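PDB 4JDU: aerotolerance-related membrane protein from Bacteroides fragilis, which binds calcium through its von Willebrand factor type A domain and is a membrane protein linked by name to aerotolerance. Local coordinates for residues 89-92 against 93-97. The protein carries 6 engineered substitutions. Numbering follows the deposited sequence.
Sequences TAIG and AAINL. With CA (calcium ion), chain C.
The carboxamide of Asn96 turns one face to the carbonyl oxygen of Gly92, which sits almost straight above the amide carbon, with Asn96 CG 3.4 Å from Gly92 O. The side chain reaches this place because CG stands beside its own backbone N (chi1 -78°), folding the amide back along the first turn. The same oxygen accepts the hydrogen bond from Asn96 N at 2.9 Å, with an N-H...O angle of 168°, so one residue approaches Gly92 O through both backbone and side chain. One residue earlier, Ile95 N bonds to Ile91 O at 2.9 Å, and the CG2 methyl of Ile91 meets Ile95 CD1 at 3.8 Å. This apolar ridge lies on Val114 of strand 109-116 and on the alanines of helix 125-134, while Ile91 and Ala94 also meet Phe55. Ala90, the N-cap, accepts the longer bond from Ala94 N at 3.2 Å, and its CB rests near Ala93 CB. Just before it, Thr89 directs OG1 onto the calcium ion at 2.4 Å. With Ser18, Ser20 and two waters completing the modelled ligands, the loop that carries Thr89 into helix 91-99 is characteristic of the metal-ion-dependent adhesion site of von Willebrand factor type A domains.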
loop_
_atom_site.group_PDB
_atom_site.type_symbol
_atom_site.label_atom_id
_atom_site.label_comp_id
_atom_site.label_asym_id
_atom_site.label_seq_id
_atom_site.Cartn_x
_atom_site.Cartn_y
_atom_site.Cartn_z
ATOM N N THR A 89 3.579 11.523 -3.211
ATOM C CA THR A 89 2.666 10.380 -3.180
ATOM C C THR A 89 2.058 10.072 -4.553
ATOM O O THR A 89 1.204 10.816 -5.046
ATOM C CB THR A 89 1.569 10.600 -2.131
ATOM O OG1 THR A 89 2.182 10.709 -0.838
ATOM C CG2 THR A 89 0.572 9.442 -2.135
ATOM N N ALA A 90 2.501 8.965 -5.150
ATOM C CA ALA A 90 2.179 8.628 -6.540
ATOM C C ALA A 90 1.549 7.240 -6.663
ATOM O O ALA A 90 2.176 6.301 -7.168
ATOM C CB ALA A 90 3.432 8.704 -7.392
ATOM N N ILE A 91 0.304 7.122 -6.210
ATOM C CA ILE A 91 -0.391 5.846 -6.221
ATOM C C ILE A 91 -0.558 5.293 -7.646
ATOM O O ILE A 91 -0.407 4.086 -7.878
ATOM C CB ILE A 91 -1.769 5.962 -5.515
ATOM C CG1 ILE A 91 -1.586 6.408 -4.057
ATOM C CG2 ILE A 91 -2.512 4.639 -5.583
ATOM C CD1 ILE A 91 -2.907 6.648 -3.317
ATOM N N GLY A 92 -0.861 6.165 -8.605
ATOM C CA GLY A 92 -1.037 5.734 -9.985
ATOM C C GLY A 92 0.226 5.098 -10.535
ATOM O O GLY A 92 0.181 4.045 -11.171
ATOM N N ALA A 93 1.362 5.737 -10.289
ATOM C CA ALA A 93 2.636 5.182 -10.730
ATOM C C ALA A 93 2.881 3.804 -10.121
ATOM O O ALA A 93 3.394 2.910 -10.798
ATOM C CB ALA A 93 3.780 6.138 -10.398
ATOM N N ALA A 94 2.509 3.629 -8.855
ATOM C CA ALA A 94 2.681 2.342 -8.182
ATOM C C ALA A 94 1.771 1.260 -8.770
ATOM O O ALA A 94 2.209 0.117 -8.969
ATOM C CB ALA A 94 2.461 2.482 -6.663
ATOM N N ILE A 95 0.521 1.608 -9.057
ATOM C CA ILE A 95 -0.402 0.648 -9.670
ATOM C C ILE A 95 0.071 0.264 -11.061
ATOM O O ILE A 95 0.058 -0.919 -11.422
ATOM C CB ILE A 95 -1.831 1.205 -9.727
ATOM C CG1 ILE A 95 -2.352 1.422 -8.305
ATOM C CG2 ILE A 95 -2.747 0.274 -10.530
ATOM C CD1 ILE A 95 -3.677 2.186 -8.288
ATOM N N ASN A 96 0.503 1.258 -11.834
ATOM C CA ASN A 96 1.025 1.000 -13.174
ATOM C C ASN A 96 2.216 0.049 -13.137
ATOM O O ASN A 96 2.309 -0.870 -13.943
ATOM C CB ASN A 96 1.447 2.300 -13.867
ATOM C CG ASN A 96 0.271 3.085 -14.419
ATOM O OD1 ASN A 96 -0.839 2.565 -14.560
ATOM N ND2 ASN A 96 0.515 4.343 -14.749
ATOM N N LEU A 97 3.126 0.268 -12.195
ATOM C CA LEU A 97 4.296 -0.582 -12.079
ATOM C C LEU A 97 3.872 -1.989 -11.665
ATOM O O LEU A 97 4.351 -2.982 -12.233
ATOM C CB LEU A 97 5.256 0.007 -11.045
ATOM C CG LEU A 97 6.507 -0.820 -10.775
ATOM C CD1 LEU A 97 7.348 -0.967 -12.019
ATOM C CD2 LEU A 97 7.302 -0.151 -9.655
HETATM CA CA CA C . 1.887 10.534 1.527
HETATM O O HOH W 1 3.786 12.229 2.247
HETATM O O HOH W 2 0.743 12.704 1.786
#